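Local coordinates for protein alpha-L-rhamnosidase (Aspergillus terreus, PDB 6GSZ) that probably hydrolyses terminal non-reducing alpha-L-rhamnose residues from alpha-L-rhamnosides, at residues Gln133-Glu137 / Gly277-Phe283; Val724-Gln730 / Trp742-Pro747; Thr737-Arg741 / Met756-Tyr762. One frame throughout, in Å; residues are numbered along the deposited sequence.

Contact 1: residues Gln133-Glu137 / Gly277-Phe283; sequences QFRKE and GWSQVGF
The backbone carbonyl oxygen of W278 is gripped side-on by two nitrogens of R135. R135 NE donates to W278 O over 2.8 Å, close to straight at 164°. R135 NH2 adds a longer bond of 3.2 Å to W278 O, from above the carbonyl plane. The contact lays loop 277-283 on strand 132-140 of an antiparallel sheet, in what is probably a galactose-binding-like module. The loop begins with a type I beta turn from G277 to Q280, closed by the backbone bond Q280 N to G277 O.

R135 is bent at its third torsion (chi3 -56°), which turns the guanidinium edge to the loop. NH1 and NH2 of R135 each lie 3.0 Å from E137 OE2, a salt bridge between two residues of the same strand. W278 O and E137 OE2 both lie in the guanidinium plane, so together they fix its rotation. F283 covers one face, with F283 CB 3.4 Å from R135 NH2.

Two residues earlier on the strand, Q133 packs on W278. Its CG sits 4.1 Å from the centroid of the W278 six-membered ring, over the face. The Q133 amide continues the stack, its plane 21° from that of the ring, and its OE1 lies above CE2. F134 O meets the same ring at its edge. W278 NE1 bonds to a buffer molecule, probably from the crystallisation liquor.

At the other end a water joins the segments. It donates to E137 OE1 over 2.6 Å and accepts from G282 N over 2.9 Å.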
loop_
_atom_site.group_PDB
_atom_site.type_symbol
_atom_site.label_atom_id
_atom_site.label_comp_id
_atom_site.label_asym_id
_atom_site.label_seq_id
_atom_site.Cartn_x
_atom_site.Cartn_y
_atom_site.Cartn_z
ATOM N N GLN A 133 -14.153 22.871 14.088
ATOM C CA GLN A 133 -14.885 23.297 12.941
ATOM C C GLN A 133 -14.419 24.697 12.564
ATOM O O GLN A 133 -14.387 25.574 13.417
ATOM C CB GLN A 133 -16.390 23.272 13.199
ATOM C CG GLN A 133 -16.945 21.884 13.526
ATOM C CD GLN A 133 -18.392 21.879 13.962
ATOM O OE1 GLN A 133 -19.106 20.922 13.750
ATOM N NE2 GLN A 133 -18.836 22.915 14.674
ATOM N N PHE A 134 -14.153 24.924 11.285
ATOM C CA PHE A 134 -13.770 26.193 10.728
ATOM C C PHE A 134 -14.788 26.562 9.663
ATOM O O PHE A 134 -15.196 25.708 8.891
ATOM C CB PHE A 134 -12.417 26.090 10.033
ATOM C CG PHE A 134 -11.243 25.818 10.938
ATOM C CD1 PHE A 134 -10.515 26.856 11.490
ATOM C CD2 PHE A 134 -10.818 24.522 11.202
ATOM C CE1 PHE A 134 -9.438 26.621 12.336
ATOM C CE2 PHE A 134 -9.737 24.276 12.047
ATOM C CZ PHE A 134 -9.025 25.327 12.592
ATOM N N ARG A 135 -15.218 27.836 9.629
ATOM C CA ARG A 135 -16.181 28.199 8.624
ATOM C C ARG A 135 -15.918 29.606 8.065
ATOM O O ARG A 135 -15.354 30.479 8.711
ATOM C CB ARG A 135 -17.621 28.115 9.141
ATOM C CG ARG A 135 -18.067 29.260 10.034
ATOM C CD ARG A 135 -19.470 29.043 10.603
ATOM N NE ARG A 135 -20.492 28.816 9.605
ATOM C CZ ARG A 135 -21.121 29.732 8.885
ATOM N NH1 ARG A 135 -20.927 31.031 9.131
ATOM N NH2 ARG A 135 -21.992 29.324 7.958
ATOM N N LYS A 136 -16.402 29.784 6.839
ATOM C CA LYS A 136 -16.297 31.030 6.075
ATOM C C LYS A 136 -17.498 31.125 5.127
ATOM O O LYS A 136 -17.878 30.144 4.485
ATOM C CB LYS A 136 -14.972 31.006 5.299
ATOM C CG LYS A 136 -14.753 32.127 4.292
ATOM C CD LYS A 136 -14.501 33.464 4.873
ATOM C CE LYS A 136 -13.885 34.417 3.867
ATOM N NZ LYS A 136 -13.717 35.776 4.419
ATOM N N GLU A 137 -18.092 32.305 5.042
ATOM C CA GLU A 137 -19.093 32.611 4.018
ATOM C C GLU A 137 -18.485 33.592 3.015
ATOM O O GLU A 137 -17.580 34.395 3.357
ATOM C CB GLU A 137 -20.378 33.182 4.620
ATOM C CG GLU A 137 -21.037 32.224 5.605
ATOM C CD GLU A 137 -22.396 32.663 6.137
ATOM O OE1 GLU A 137 -22.988 33.582 5.528
ATOM O OE2 GLU A 137 -22.881 32.056 7.131
ATOM N N GLY A 277 -26.651 23.299 9.899
ATOM C CA GLY A 277 -26.514 24.471 9.054
ATOM C C GLY A 277 -25.148 25.149 9.126
ATOM O O GLY A 277 -24.959 26.163 8.474
ATOM N N TRP A 278 -24.187 24.621 9.902
ATOM C CA TRP A 278 -22.928 25.323 10.065
ATOM C C TRP A 278 -22.143 25.463 8.759
ATOM O O TRP A 278 -21.260 26.317 8.689
ATOM C CB TRP A 278 -22.098 24.686 11.186
ATOM C CG TRP A 278 -21.468 23.381 10.829
ATOM C CD1 TRP A 278 -22.042 22.146 10.923
ATOM C CD2 TRP A 278 -20.135 23.175 10.361
ATOM N NE1 TRP A 278 -21.157 21.177 10.524
ATOM C CE2 TRP A 278 -19.977 21.784 10.207
ATOM C CE3 TRP A 278 -19.052 24.012 10.111
ATOM C CZ2 TRP A 278 -18.783 21.214 9.790
ATOM C CZ3 TRP A 278 -17.850 23.440 9.749
ATOM C CH2 TRP A 278 -17.733 22.069 9.553
ATOM N N SER A 279 -22.363 24.573 7.783
ATOM C CA SER A 279 -21.688 24.677 6.503
ATOM C C SER A 279 -22.572 25.313 5.427
ATOM O O SER A 279 -22.340 25.112 4.252
ATOM C CB SER A 279 -21.128 23.340 6.053
ATOM O OG SER A 279 -22.146 22.435 5.672
ATOM N N GLN A 280 -23.596 26.081 5.847
ATOM C CA GLN A 280 -24.492 26.772 4.952
ATOM C C GLN A 280 -24.620 28.241 5.359
ATOM O O GLN A 280 -24.322 28.644 6.480
ATOM C CB GLN A 280 -25.874 26.138 4.970
ATOM C CG GLN A 280 -25.854 24.757 4.354
ATOM C CD GLN A 280 -27.005 23.908 4.817
ATOM O OE1 GLN A 280 -26.974 23.298 5.900
ATOM N NE2 GLN A 280 -28.015 23.860 3.979
ATOM N N VAL A 281 -25.035 29.052 4.402
ATOM C CA VAL A 281 -25.240 30.490 4.698
ATOM C C VAL A 281 -26.443 30.696 5.615
ATOM O O VAL A 281 -27.255 29.810 5.828
ATOM C CB VAL A 281 -25.366 31.330 3.423
ATOM C CG1 VAL A 281 -24.137 31.153 2.593
ATOM C CG2 VAL A 281 -26.618 31.002 2.629
ATOM N N GLY A 282 -26.499 31.887 6.199
ATOM C CA GLY A 282 -27.612 32.238 7.074
ATOM C C GLY A 282 -27.523 31.562 8.426
ATOM O O GLY A 282 -28.512 31.520 9.177
ATOM N N PHE A 283 -26.326 31.104 8.793
ATOM C CA PHE A 283 -26.102 30.374 10.019
ATOM C C PHE A 283 -25.948 31.327 11.198
ATOM O O PHE A 283 -25.332 32.385 11.046
ATOM C CB PHE A 283 -24.822 29.550 9.857
ATOM C CG PHE A 283 -24.424 28.760 11.075
ATOM C CD1 PHE A 283 -25.215 27.694 11.495
ATOM C CD2 PHE A 283 -23.261 29.057 11.768
ATOM C CE1 PHE A 283 -24.861 26.961 12.616
ATOM C CE2 PHE A 283 -22.900 28.305 12.866
ATOM C CZ PHE A 283 -23.703 27.259 13.281
HETATM O O HOH W 1 -25.450 34.520 5.491
#

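Contact 2: residues Val724-Gln730 / Trp742-Pro747; sequences VPSWLYQ and WDSMLP
W742 leans on P725 and ends against W727. The contact lies in the six-hairpin glycosidase domain, an (alpha/alpha)6 barrel in this family, where the start of helix 727-732 meets loop 742-747.

W742 CB touches P725 CB at 3.6 Å, and W742 CG is also within van der Waals reach of P725 CB. P725 follows a cis peptide bond. On the benzene side of the indole, W742 CE3 comes 3.7 Å from the carbonyl S726 O. The tip, CZ3 and CH2, then runs into the face of W727. This is a T-shaped pair: the W742 six-membered ring and the W727 five-membered ring have centroids 4.9 Å apart and planes at 84°. W742 CH2 is 3.5 Å from W727 NE1. Both indole nitrogens have backbone partners elsewhere, W742 NE1 at T694 O and W727 NE1 at V764 O.

Q730 NE2 donates to W742 O over 3.1 Å at 174°, and W742 O lies in the plane of the Q730 amide. A water donates to W742 O and accepts from S726 N, bridging the segments. S726 is the N-cap of the helix; its OG accepts from Y729 N and also hydrogen-bonds to E723 O.

Y729 CG stands opposite the backbone N (chi1 166°), which sends the ring along the loop. The hydroxyl reaches the backbone beyond D743: Y729 OH donates to M745 O over 2.7 Å, from above the carbonyl plane. D743 and L746 touch sugars of an attached glycan. P747 packs beside the hydroxyl, with P747 CD 3.3 Å from Y729 OH. V724 closes this end, its CG1 meeting P747 CG at 4.0 Å.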
loop_
_atom_site.group_PDB
_atom_site.type_symbol
_atom_site.label_atom_id
_atom_site.label_comp_id
_atom_site.label_asym_id
_atom_site.label_seq_id
_atom_site.Cartn_x
_atom_site.Cartn_y
_atom_site.Cartn_z
ATOM N N VAL A 724 0.428 -26.201 12.634
ATOM C CA VAL A 724 1.293 -25.084 12.958
ATOM C C VAL A 724 2.737 -25.565 13.044
ATOM O O VAL A 724 2.991 -26.671 13.557
ATOM C CB VAL A 724 0.814 -24.426 14.263
ATOM C CG1 VAL A 724 1.040 -25.301 15.483
ATOM C CG2 VAL A 724 1.462 -23.071 14.499
ATOM N N PRO A 725 3.749 -24.792 12.589
ATOM C CA PRO A 725 3.600 -23.560 11.800
ATOM C C PRO A 725 3.500 -23.810 10.287
ATOM O O PRO A 725 4.281 -24.615 9.725
ATOM C CB PRO A 725 4.919 -22.843 12.141
ATOM C CG PRO A 725 5.935 -23.926 12.244
ATOM C CD PRO A 725 5.168 -25.072 12.878
ATOM N N SER A 726 2.596 -23.096 9.620
ATOM C CA SER A 726 2.371 -23.189 8.189
ATOM C C SER A 726 1.403 -22.075 7.784
ATOM O O SER A 726 0.802 -21.415 8.642
ATOM C CB SER A 726 1.787 -24.537 7.788
ATOM O OG SER A 726 0.490 -24.678 8.340
ATOM N N TRP A 727 1.238 -21.845 6.496
ATOM C CA TRP A 727 0.243 -20.871 6.023
ATOM C C TRP A 727 -1.202 -21.347 6.226
ATOM O O TRP A 727 -2.047 -20.604 6.722
ATOM C CB TRP A 727 0.477 -20.533 4.564
ATOM C CG TRP A 727 1.757 -19.815 4.315
ATOM C CD1 TRP A 727 1.955 -18.472 4.367
ATOM C CD2 TRP A 727 3.013 -20.382 3.907
ATOM N NE1 TRP A 727 3.258 -18.165 4.096
ATOM C CE2 TRP A 727 3.927 -19.318 3.777
ATOM C CE3 TRP A 727 3.458 -21.683 3.672
ATOM C CZ2 TRP A 727 5.260 -19.514 3.422
ATOM C CZ3 TRP A 727 4.778 -21.879 3.328
ATOM C CH2 TRP A 727 5.659 -20.808 3.197
ATOM N N LEU A 728 -1.497 -22.596 5.856
ATOM C CA LEU A 728 -2.887 -23.050 5.870
ATOM C C LEU A 728 -3.363 -23.345 7.284
ATOM O O LEU A 728 -4.574 -23.415 7.487
ATOM C CB LEU A 728 -3.067 -24.281 4.969
ATOM C CG LEU A 728 -2.799 -24.042 3.501
ATOM C CD1 LEU A 728 -3.197 -25.264 2.675
ATOM C CD2 LEU A 728 -3.461 -22.787 2.979
ATOM N N TYR A 729 -2.448 -23.480 8.246
ATOM C CA TYR A 729 -2.899 -23.535 9.644
ATOM C C TYR A 729 -3.753 -22.305 9.939
ATOM O O TYR A 729 -4.785 -22.394 10.580
ATOM C CB TYR A 729 -1.711 -23.603 10.592
ATOM C CG TYR A 729 -2.043 -23.325 12.030
ATOM C CD1 TYR A 729 -2.701 -24.270 12.778
ATOM C CD2 TYR A 729 -1.700 -22.131 12.635
ATOM C CE1 TYR A 729 -3.016 -24.030 14.104
ATOM C CE2 TYR A 729 -2.000 -21.862 13.957
ATOM C CZ TYR A 729 -2.666 -22.825 14.700
ATOM O OH TYR A 729 -2.971 -22.577 16.008
ATOM N N GLN A 730 -3.270 -21.140 9.498
ATOM C CA GLN A 730 -3.995 -19.906 9.820
ATOM C C GLN A 730 -5.376 -19.920 9.143
ATOM O O GLN A 730 -6.355 -19.482 9.736
ATOM C CB GLN A 730 -3.173 -18.665 9.426
ATOM C CG GLN A 730 -1.763 -18.689 9.976
ATOM C CD GLN A 730 -0.971 -17.417 9.793
ATOM O OE1 GLN A 730 -1.270 -16.608 8.913
ATOM N NE2 GLN A 730 0.063 -17.231 10.617
ATOM N N TRP A 742 3.470 -17.018 12.967
ATOM C CA TRP A 742 2.911 -18.281 12.454
ATOM C C TRP A 742 1.788 -18.745 13.401
ATOM O O TRP A 742 0.691 -19.197 12.968
ATOM C CB TRP A 742 4.010 -19.344 12.275
ATOM C CG TRP A 742 5.032 -18.942 11.254
ATOM C CD1 TRP A 742 6.319 -18.576 11.451
ATOM C CD2 TRP A 742 4.816 -18.903 9.845
ATOM N NE1 TRP A 742 6.928 -18.273 10.257
ATOM C CE2 TRP A 742 6.007 -18.433 9.261
ATOM C CE3 TRP A 742 3.698 -19.143 9.029
ATOM C CZ2 TRP A 742 6.156 -18.320 7.887
ATOM C CZ3 TRP A 742 3.849 -19.018 7.669
ATOM C CH2 TRP A 742 5.053 -18.575 7.118
ATOM N N ASP A 743 2.030 -18.555 14.699
ATOM C CA ASP A 743 1.125 -19.029 15.761
ATOM C C ASP A 743 0.496 -17.841 16.515
ATOM O O ASP A 743 0.430 -17.875 17.742
ATOM C CB ASP A 743 1.876 -19.966 16.741
ATOM C CG ASP A 743 3.138 -19.369 17.359
ATOM O OD1 ASP A 743 3.546 -18.237 16.954
ATOM O OD2 ASP A 743 3.785 -20.064 18.147
ATOM N N SER A 744 -0.014 -16.809 15.826
ATOM C CA SER A 744 -0.654 -15.707 16.558
ATOM C C SER A 744 -1.787 -16.278 17.408
ATOM O O SER A 744 -2.056 -15.766 18.495
ATOM C CB SER A 744 -1.159 -14.622 15.645
ATOM O OG SER A 744 -0.115 -13.735 15.238
ATOM N N MET A 745 -2.498 -17.285 16.881
ATOM C CA MET A 745 -3.433 -18.099 17.701
ATOM C C MET A 745 -2.872 -19.523 17.813
ATOM O O MET A 745 -2.379 -20.069 16.810
ATOM C CB MET A 745 -4.824 -18.171 17.061
ATOM C CG MET A 745 -5.888 -18.902 17.878
ATOM S SD MET A 745 -7.557 -18.639 17.185
ATOM C CE MET A 745 -7.831 -16.929 17.688
ATOM N N LEU A 746 -2.956 -20.102 19.013
ATOM C CA LEU A 746 -2.512 -21.462 19.262
ATOM C C LEU A 746 -3.645 -22.427 18.899
ATOM O O LEU A 746 -4.803 -22.050 18.761
ATOM C CB LEU A 746 -2.088 -21.575 20.731
ATOM C CG LEU A 746 -1.113 -20.505 21.218
ATOM C CD1 LEU A 746 -0.777 -20.735 22.681
ATOM C CD2 LEU A 746 0.162 -20.467 20.383
ATOM N N PRO A 747 -3.368 -23.724 18.639
ATOM C CA PRO A 747 -4.412 -24.623 18.139
ATOM C C PRO A 747 -5.701 -24.783 18.957
ATOM O O PRO A 747 -6.750 -25.082 18.364
ATOM C CB PRO A 747 -3.686 -25.977 17.983
ATOM C CG PRO A 747 -2.217 -25.581 17.827
ATOM C CD PRO A 747 -2.042 -24.345 18.694
HETATM O O HOH W 2 1.144 -21.197 11.270
#

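Contact 3: residues Thr737-Arg741 / Met756-Tyr762; sequences TTWER and MTSFNHY. With BGC (beta-D-glucopyranose), chain B.
The side chain of E740 lies flat over the ring of H761. E740 CG sits 3.6 Å from the imidazole centroid, 6° off the ring normal, and the carboxylate plane is 21° from the ring plane. E740 is extended, which keeps its carboxylate stacked over the ring near CE1 and NE2, while OE1 turns to the 757-758 backbone. E740 OE1 accepts a weak bond from S758 N and forms a salt bridge with R464.

The two segments lie in one loop region of the six-hairpin domain, and E740, M756 and H761 line the glucose pocket. Backbone bonds H761 N to T738 O and E740 N to S758 O tie them. R741 NE and NH2 both hold M756 O, at 2.8 and 2.9 Å. Behind the pocket, the edge of F759 meets the face of W739.

S758 OG and H761 ND1 share a hydrogen bond of 2.8 Å. S758 OG also accepts from N760 N in an ST turn. The other ring nitrogen, H761 NE2, donates to O1 of the bound glucose over 2.9 Å at 164°. Stacking and the serine bond steady the imidazole, consistent with H761 presenting an N-H to a sugar in the pocket, here glucose.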
loop_
_atom_site.group_PDB
_atom_site.type_symbol
_atom_site.label_atom_id
_atom_site.label_comp_id
_atom_site.label_asym_id
_atom_site.label_seq_id
_atom_site.Cartn_x
_atom_site.Cartn_y
_atom_site.Cartn_z
ATOM N N THR A 737 -7.105 -13.269 7.171
ATOM C CA THR A 737 -5.970 -12.397 6.930
ATOM C C THR A 737 -4.746 -13.235 7.274
ATOM O O THR A 737 -4.887 -14.242 7.944
ATOM C CB THR A 737 -6.022 -11.134 7.798
ATOM O OG1 THR A 737 -6.323 -11.470 9.146
ATOM C CG2 THR A 737 -7.007 -10.122 7.270
ATOM N N THR A 738 -3.564 -12.794 6.849
ATOM C CA THR A 738 -2.334 -13.419 7.321
ATOM C C THR A 738 -1.961 -12.794 8.662
ATOM O O THR A 738 -2.191 -11.617 8.919
ATOM C CB THR A 738 -1.223 -13.322 6.263
ATOM O OG1 THR A 738 -1.004 -11.981 5.801
ATOM C CG2 THR A 738 -1.519 -14.202 5.068
ATOM N N TRP A 739 -1.329 -13.606 9.521
ATOM C CA TRP A 739 -1.036 -13.195 10.911
ATOM C C TRP A 739 0.446 -12.838 11.043
ATOM O O TRP A 739 1.300 -13.322 10.307
ATOM C CB TRP A 739 -1.393 -14.304 11.904
ATOM C CG TRP A 739 -2.787 -14.826 11.784
ATOM C CD1 TRP A 739 -3.884 -14.244 11.218
ATOM C CD2 TRP A 739 -3.246 -16.054 12.369
ATOM N NE1 TRP A 739 -4.991 -15.040 11.394
ATOM C CE2 TRP A 739 -4.622 -16.167 12.083
ATOM C CE3 TRP A 739 -2.594 -17.086 13.048
ATOM C CZ2 TRP A 739 -5.388 -17.256 12.517
ATOM C CZ3 TRP A 739 -3.339 -18.169 13.468
ATOM C CH2 TRP A 739 -4.716 -18.248 13.211
ATOM N N GLU A 740 0.768 -11.999 12.009
ATOM C CA GLU A 740 2.137 -11.591 12.305
ATOM C C GLU A 740 3.028 -12.792 12.613
ATOM O O GLU A 740 4.141 -12.885 12.087
ATOM C CB GLU A 740 2.088 -10.629 13.480
ATOM C CG GLU A 740 3.416 -10.102 13.983
ATOM C CD GLU A 740 3.307 -9.082 15.104
ATOM O OE1 GLU A 740 2.362 -9.201 15.923
ATOM O OE2 GLU A 740 4.206 -8.191 15.142
ATOM N N ARG A 741 2.577 -13.617 13.558
ATOM C CA ARG A 741 3.267 -14.802 13.958
ATOM C C ARG A 741 2.643 -16.015 13.254
ATOM O O ARG A 741 1.436 -16.074 13.034
ATOM C CB ARG A 741 3.057 -15.054 15.444
ATOM C CG ARG A 741 3.541 -13.925 16.336
ATOM C CD ARG A 741 3.122 -14.145 17.772
ATOM N NE ARG A 741 3.771 -13.220 18.706
ATOM C CZ ARG A 741 5.025 -13.335 19.161
ATOM N NH1 ARG A 741 5.774 -14.415 18.875
ATOM N NH2 ARG A 741 5.526 -12.364 19.911
ATOM N N MET A 756 3.432 -8.793 21.734
ATOM C CA MET A 756 3.384 -8.385 20.321
ATOM C C MET A 756 2.730 -9.525 19.532
ATOM O O MET A 756 3.406 -10.497 19.175
ATOM C CB MET A 756 4.789 -8.107 19.800
ATOM C CG MET A 756 4.868 -7.605 18.395
ATOM S SD MET A 756 6.516 -7.781 17.690
ATOM C CE MET A 756 6.508 -9.514 17.267
ATOM N N THR A 757 1.418 -9.420 19.299
ATOM C CA THR A 757 0.666 -10.410 18.528
ATOM C C THR A 757 -0.441 -9.731 17.728
ATOM O O THR A 757 -1.341 -9.127 18.328
ATOM C CB THR A 757 0.076 -11.502 19.422
ATOM O OG1 THR A 757 1.145 -12.171 20.101
ATOM C CG2 THR A 757 -0.732 -12.514 18.654
ATOM N N SER A 758 -0.379 -9.826 16.406
ATOM C CA SER A 758 -1.346 -9.258 15.496
ATOM C C SER A 758 -1.901 -10.363 14.584
ATOM O O SER A 758 -1.175 -11.297 14.174
ATOM C CB SER A 758 -0.710 -8.137 14.695
ATOM O OG SER A 758 -1.177 -8.085 13.364
ATOM N N PHE A 759 -3.168 -10.212 14.176
ATOM C CA PHE A 759 -3.806 -11.105 13.229
ATOM C C PHE A 759 -3.929 -10.453 11.836
ATOM O O PHE A 759 -4.758 -10.905 11.024
ATOM C CB PHE A 759 -5.173 -11.594 13.737
ATOM C CG PHE A 759 -5.034 -12.452 14.958
ATOM C CD1 PHE A 759 -4.859 -13.810 14.810
ATOM C CD2 PHE A 759 -5.030 -11.914 16.242
ATOM C CE1 PHE A 759 -4.700 -14.619 15.926
ATOM C CE2 PHE A 759 -4.874 -12.729 17.346
ATOM C CZ PHE A 759 -4.707 -14.075 17.189
ATOM N N ASN A 760 -3.122 -9.429 11.537
ATOM C CA ASN A 760 -3.247 -8.773 10.242
ATOM C C ASN A 760 -1.943 -8.066 9.861
ATOM O O ASN A 760 -1.844 -6.844 9.890
ATOM C CB ASN A 760 -4.415 -7.795 10.235
ATOM C CG ASN A 760 -4.937 -7.478 8.858
ATOM O OD1 ASN A 760 -4.316 -7.862 7.850
ATOM N ND2 ASN A 760 -6.058 -6.781 8.757
ATOM N N HIS A 761 -0.953 -8.878 9.479
ATOM C CA HIS A 761 0.371 -8.445 8.977
ATOM C C HIS A 761 0.593 -9.116 7.626
ATOM O O HIS A 761 0.361 -10.319 7.561
ATOM C CB HIS A 761 1.482 -8.952 9.916
ATOM C CG HIS A 761 1.991 -8.054 10.982
ATOM N ND1 HIS A 761 1.219 -7.682 12.070
ATOM C CD2 HIS A 761 3.229 -7.535 11.179
ATOM C CE1 HIS A 761 1.958 -6.929 12.865
ATOM N NE2 HIS A 761 3.211 -6.799 12.336
ATOM N N TYR A 762 1.000 -8.371 6.588
ATOM C CA TYR A 762 1.252 -9.009 5.273
ATOM C C TYR A 762 2.550 -9.784 5.148
ATOM O O TYR A 762 2.686 -10.508 4.141
ATOM C CB TYR A 762 1.104 -7.993 4.128
ATOM C CG TYR A 762 1.854 -6.687 4.202
ATOM C CD1 TYR A 762 3.197 -6.617 4.480
ATOM C CD2 TYR A 762 1.186 -5.486 4.011
ATOM C CE1 TYR A 762 3.885 -5.416 4.490
ATOM C CE2 TYR A 762 1.852 -4.269 4.041
ATOM C CZ TYR A 762 3.199 -4.223 4.358
ATOM O OH TYR A 762 3.842 -3.013 4.379
HETATM C C2 BGC B . 7.013 -5.202 12.423
HETATM C C3 BGC B . 8.446 -5.654 12.428
HETATM C C4 BGC B . 9.335 -5.125 13.531
HETATM C C5 BGC B . 8.584 -5.353 14.751
HETATM C C6 BGC B . 9.492 -4.873 15.866
HETATM C C1 BGC B . 6.425 -5.345 13.816
HETATM O O1 BGC B . 5.045 -5.041 13.754
HETATM O O2 BGC B . 6.202 -6.148 11.765
HETATM O O3 BGC B . 9.018 -5.139 11.347
HETATM O O4 BGC B . 10.672 -5.670 13.624
HETATM O O5 BGC B . 7.257 -4.735 14.803
HETATM O O6 BGC B . 8.759 -4.931 17.093
HETATM O O HOH W 3 2.699 -11.720 8.567
#

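Contact 1 stands apart, in a beta region that is probably a galactose-binding-like module. Its centre is about 54 Å from that of contact 2 and about 44 Å from that of contact 3. It closes before the other two open along the chain. Contacts 2 and 3 share the six-hairpin domain, with centres about 10 Å apart. Segment 724-730 includes the start of helix 727-732; the other three lie between that helix and helix 768-775. Their segments alternate along the chain. They touch directly: S744 OG lies 2.9 Å from S758 O, a probable hydrogen bond. Contact 2 therefore packs behind the sugar-binding loops of contact 3, while contact 1 is packing in a distant module.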